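Local coordinates for N-acetyl-beta-D glucosaminidase (Rhizomucor miehei CAU432, PDB 4ZM6), which binds acetyl-CoA in a GCN5-related glucosamine N-acetyltransferase region and probably hydrolyses terminal beta-N-acetylglucosamine residues as a family 3 glycosidase, at residues A[371-382]-A[490-499]. Numbering follows the deposited sequence.
Sequences VPTVVTNRKNTL and PQVDTYLVTY
A classic beta bulge sets Val375 and Thr376 opposite the single residue Tyr495, shifting the register by one where strand 373-377 runs antiparallel to strand 494-497. Strand 373-377 is an outermost strand of the chain's six-stranded mixed sheet, whose other members run parallel to one another. Tyr495 O takes two bonds at the bulge, from Val375 N (2.9 Å) and Thr376 N (3.2 Å). The Val375 side chain points toward strand 494-497 and lies alongside the tyrosine, its CB 3.7 Å from Tyr495 CD2 at the ring edge, while its CG2 meets Val497 CG2. With CG of Tyr495 anti to its backbone N (chi1 174°), the phenol OH hydrogen-bonds Pro483 O. At one end of the ladder Tyr499 OH and Thr373 OG1 share a hydrogen bond of 2.6 Å near the ring plane; Thr373 OG1 also bonds Ser521 OG, and helix 99-105 packs against the Tyr499 side chain. On the opposite face the Thr494 and Thr381 side chains cross at about a right angle, Thr494 CG2 3.4 Å from Thr381 OG1. Asn377 opens a type I turn to Asn380, which its side chain spans, OD1 accepting from Leu382 N and ND2 donating to Leu382 O. At that end Arg378, bent at chi2 and chi3, folds back over the loop 490-493. Its NE meets the anti lone pair of Asp493 OD1 in a salt bridge, the two planar groups 72° apart, and NH1 pairs with Asp532. Arg378 NH2 donates in the guanidinium plane to Pro490 O at 2.6 Å, while Val492 O sits over one face of the group.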
loop_
_atom_site.group_PDB
_atom_site.type_symbol
_atom_site.label_atom_id
_atom_site.label_comp_id
_atom_site.label_asym_id
_atom_site.label_seq_id
_atom_site.Cartn_x
_atom_site.Cartn_y
_atom_site.Cartn_z
ATOM N N VAL A 371 -4.267 28.146 -6.411
ATOM C CA VAL A 371 -5.396 27.288 -6.819
ATOM C C VAL A 371 -5.621 27.177 -8.337
ATOM O O VAL A 371 -5.519 26.082 -8.886
ATOM C CB VAL A 371 -6.707 27.707 -6.114
ATOM C CG1 VAL A 371 -7.925 27.072 -6.772
ATOM C CG2 VAL A 371 -6.653 27.333 -4.638
ATOM N N PRO A 372 -5.938 28.287 -9.021
ATOM C CA PRO A 372 -6.313 28.091 -10.420
ATOM C C PRO A 372 -5.187 27.538 -11.291
ATOM O O PRO A 372 -4.008 27.785 -11.025
ATOM C CB PRO A 372 -6.717 29.494 -10.881
ATOM C CG PRO A 372 -5.967 30.409 -9.990
ATOM C CD PRO A 372 -5.880 29.715 -8.664
ATOM N N THR A 373 -5.580 26.788 -12.317
ATOM C CA THR A 373 -4.662 26.118 -13.221
ATOM C C THR A 373 -4.842 26.657 -14.641
ATOM O O THR A 373 -5.966 26.806 -15.113
ATOM C CB THR A 373 -4.934 24.598 -13.252
ATOM O OG1 THR A 373 -5.104 24.100 -11.920
ATOM C CG2 THR A 373 -3.796 23.861 -13.932
ATOM N N VAL A 374 -3.731 26.952 -15.310
ATOM C CA VAL A 374 -3.733 27.222 -16.740
ATOM C C VAL A 374 -3.569 25.866 -17.404
ATOM O O VAL A 374 -2.542 25.208 -17.227
ATOM C CB VAL A 374 -2.575 28.146 -17.143
ATOM C CG1 VAL A 374 -2.539 28.328 -18.649
ATOM C CG2 VAL A 374 -2.701 29.490 -16.434
ATOM N N VAL A 375 -4.583 25.449 -18.156
ATOM C CA VAL A 375 -4.639 24.100 -18.704
ATOM C C VAL A 375 -4.037 24.053 -20.108
ATOM O O VAL A 375 -3.255 23.158 -20.427
ATOM C CB VAL A 375 -6.088 23.584 -18.715
ATOM C CG1 VAL A 375 -6.158 22.165 -19.260
ATOM C CG2 VAL A 375 -6.676 23.642 -17.316
ATOM N N THR A 376 -4.408 25.008 -20.951
ATOM C CA THR A 376 -3.761 25.152 -22.252
ATOM C C THR A 376 -3.460 26.612 -22.524
ATOM O O THR A 376 -4.099 27.508 -21.981
ATOM C CB THR A 376 -4.598 24.561 -23.414
ATOM O OG1 THR A 376 -5.849 25.245 -23.521
ATOM C CG2 THR A 376 -4.850 23.070 -23.194
ATOM N N ASN A 377 -2.459 26.830 -23.363
ATOM C CA ASN A 377 -1.984 28.159 -23.693
ATOM C C ASN A 377 -1.113 28.040 -24.945
ATOM O O ASN A 377 0.059 28.430 -24.960
ATOM C CB ASN A 377 -1.205 28.742 -22.505
ATOM C CG ASN A 377 -0.988 30.240 -22.613
ATOM O OD1 ASN A 377 -1.611 30.928 -23.423
ATOM N ND2 ASN A 377 -0.102 30.752 -21.785
ATOM N N ARG A 378 -1.712 27.479 -25.994
ATOM C CA ARG A 378 -1.004 27.153 -27.232
ATOM C C ARG A 378 -0.366 28.358 -27.935
ATOM O O ARG A 378 0.704 28.226 -28.525
ATOM C CB ARG A 378 -1.935 26.408 -28.206
ATOM C CG ARG A 378 -1.763 24.891 -28.217
ATOM C CD ARG A 378 -2.857 24.131 -27.482
ATOM N NE ARG A 378 -4.125 24.151 -28.219
ATOM C CZ ARG A 378 -5.185 23.379 -27.959
ATOM N NH1 ARG A 378 -5.171 22.480 -26.975
ATOM N NH2 ARG A 378 -6.277 23.509 -28.698
ATOM N N LYS A 379 -1.016 29.521 -27.870
ATOM C CA LYS A 379 -0.502 30.741 -28.510
ATOM C C LYS A 379 0.198 31.692 -27.530
ATOM O O LYS A 379 0.515 32.821 -27.890
ATOM C CB LYS A 379 -1.642 31.506 -29.183
ATOM C CG LYS A 379 -2.568 30.671 -30.053
ATOM C CD LYS A 379 -1.903 30.200 -31.337
ATOM C CE LYS A 379 -2.885 30.234 -32.502
ATOM N NZ LYS A 379 -2.259 29.842 -33.795
ATOM N N ASN A 380 0.434 31.246 -26.299
ATOM C CA ASN A 380 0.976 32.106 -25.239
ATOM C C ASN A 380 0.191 33.406 -25.030
ATOM O O ASN A 380 0.760 34.424 -24.648
ATOM C CB ASN A 380 2.460 32.404 -25.476
ATOM C CG ASN A 380 3.344 31.203 -25.206
ATOM O OD1 ASN A 380 3.665 30.901 -24.059
ATOM N ND2 ASN A 380 3.748 30.516 -26.265
ATOM N N THR A 381 -1.120 33.348 -25.263
ATOM C CA THR A 381 -2.020 34.464 -25.005
ATOM C C THR A 381 -1.874 34.936 -23.562
ATOM O O THR A 381 -1.788 36.137 -23.303
ATOM C CB THR A 381 -3.483 34.048 -25.259
ATOM O OG1 THR A 381 -3.604 33.495 -26.577
ATOM C CG2 THR A 381 -4.426 35.238 -25.119
ATOM N N LEU A 382 -1.845 33.983 -22.633
ATOM C CA LEU A 382 -1.609 34.275 -21.225
ATOM C C LEU A 382 -0.115 34.315 -20.951
ATOM O O LEU A 382 0.625 33.490 -21.472
ATOM C CB LEU A 382 -2.216 33.204 -20.323
ATOM C CG LEU A 382 -3.735 33.047 -20.257
ATOM C CD1 LEU A 382 -4.072 31.978 -19.225
ATOM C CD2 LEU A 382 -4.414 34.367 -19.924
ATOM N N PRO A 490 -12.077 21.559 -27.733
ATOM C CA PRO A 490 -10.618 21.382 -27.662
ATOM C C PRO A 490 -9.809 22.290 -28.598
ATOM O O PRO A 490 -8.598 22.393 -28.443
ATOM C CB PRO A 490 -10.412 19.906 -28.048
ATOM C CG PRO A 490 -11.763 19.275 -28.022
ATOM C CD PRO A 490 -12.752 20.366 -28.274
ATOM N N GLN A 491 -10.472 22.933 -29.559
ATOM C CA GLN A 491 -9.808 23.874 -30.472
ATOM C C GLN A 491 -9.285 25.091 -29.703
ATOM O O GLN A 491 -8.284 25.698 -30.098
ATOM C CB GLN A 491 -10.745 24.380 -31.591
ATOM C CG GLN A 491 -11.943 23.503 -31.961
ATOM C CD GLN A 491 -13.197 23.791 -31.131
ATOM O OE1 GLN A 491 -13.493 24.943 -30.790
ATOM N NE2 GLN A 491 -13.949 22.741 -30.819
ATOM N N VAL A 492 -9.981 25.448 -28.622
ATOM C CA VAL A 492 -9.638 26.620 -27.822
ATOM C C VAL A 492 -8.203 26.497 -27.336
ATOM O O VAL A 492 -7.865 25.559 -26.624
ATOM C CB VAL A 492 -10.595 26.798 -26.625
ATOM C CG1 VAL A 492 -10.090 27.876 -25.675
ATOM C CG2 VAL A 492 -11.990 27.149 -27.119
ATOM N N ASP A 493 -7.373 27.452 -27.744
ATOM C CA ASP A 493 -5.935 27.419 -27.488
ATOM C C ASP A 493 -5.573 27.853 -26.077
ATOM O O ASP A 493 -4.508 27.489 -25.571
ATOM C CB ASP A 493 -5.199 28.319 -28.488
ATOM C CG ASP A 493 -5.206 27.759 -29.901
ATOM O OD1 ASP A 493 -5.094 26.524 -30.058
ATOM O OD2 ASP A 493 -5.314 28.559 -30.858
ATOM N N THR A 494 -6.447 28.623 -25.435
ATOM C CA THR A 494 -6.111 29.214 -24.142
ATOM C C THR A 494 -7.287 29.086 -23.160
ATOM O O THR A 494 -8.323 29.731 -23.317
ATOM C CB THR A 494 -5.553 30.656 -24.311
ATOM O OG1 THR A 494 -5.942 31.485 -23.210
ATOM C CG2 THR A 494 -6.018 31.276 -25.628
ATOM N N TYR A 495 -7.090 28.232 -22.155
ATOM C CA TYR A 495 -8.142 27.788 -21.243
ATOM C C TYR A 495 -7.568 27.605 -19.837
ATOM O O TYR A 495 -6.451 27.106 -19.677
ATOM C CB TYR A 495 -8.715 26.463 -21.757
ATOM C CG TYR A 495 -9.731 25.779 -20.859
ATOM C CD1 TYR A 495 -11.037 26.244 -20.765
ATOM C CD2 TYR A 495 -9.390 24.639 -20.131
ATOM C CE1 TYR A 495 -11.966 25.614 -19.953
ATOM C CE2 TYR A 495 -10.311 24.000 -19.321
ATOM C CZ TYR A 495 -11.595 24.492 -19.237
ATOM O OH TYR A 495 -12.514 23.857 -18.439
ATOM N N LEU A 496 -8.332 28.023 -18.830
ATOM C CA LEU A 496 -7.932 27.871 -17.426
ATOM C C LEU A 496 -9.132 27.478 -16.574
ATOM O O LEU A 496 -10.269 27.555 -17.025
ATOM C CB LEU A 496 -7.293 29.157 -16.879
ATOM C CG LEU A 496 -8.194 30.380 -16.646
ATOM C CD1 LEU A 496 -7.666 31.230 -15.499
ATOM C CD2 LEU A 496 -8.340 31.220 -17.907
ATOM N N VAL A 497 -8.872 27.062 -15.341
ATOM C CA VAL A 497 -9.925 26.567 -14.459
ATOM C C VAL A 497 -9.722 27.087 -13.036
ATOM O O VAL A 497 -8.587 27.225 -12.574
ATOM C CB VAL A 497 -9.990 25.023 -14.471
ATOM C CG1 VAL A 497 -10.425 24.526 -15.844
ATOM C CG2 VAL A 497 -8.652 24.401 -14.081
ATOM N N THR A 498 -10.828 27.402 -12.364
ATOM C CA THR A 498 -10.786 27.978 -11.025
ATOM C C THR A 498 -11.382 27.051 -9.980
ATOM O O THR A 498 -11.298 27.339 -8.787
ATOM C CB THR A 498 -11.532 29.330 -10.969
ATOM O OG1 THR A 498 -12.948 29.116 -10.908
ATOM C CG2 THR A 498 -11.191 30.187 -12.192
ATOM N N TYR A 499 -12.012 25.963 -10.427
ATOM C CA TYR A 499 -12.584 24.944 -9.540
ATOM C C TYR A 499 -13.719 25.434 -8.621
ATOM O O TYR A 499 -14.252 24.647 -7.835
ATOM C CB TYR A 499 -11.481 24.280 -8.693
ATOM C CG TYR A 499 -10.292 23.785 -9.491
ATOM C CD1 TYR A 499 -10.377 22.622 -10.252
ATOM C CD2 TYR A 499 -9.083 24.474 -9.484
ATOM C CE1 TYR A 499 -9.296 22.161 -10.985
ATOM C CE2 TYR A 499 -7.996 24.023 -10.217
ATOM C CZ TYR A 499 -8.109 22.863 -10.965
ATOM O OH TYR A 499 -7.031 22.402 -11.691
#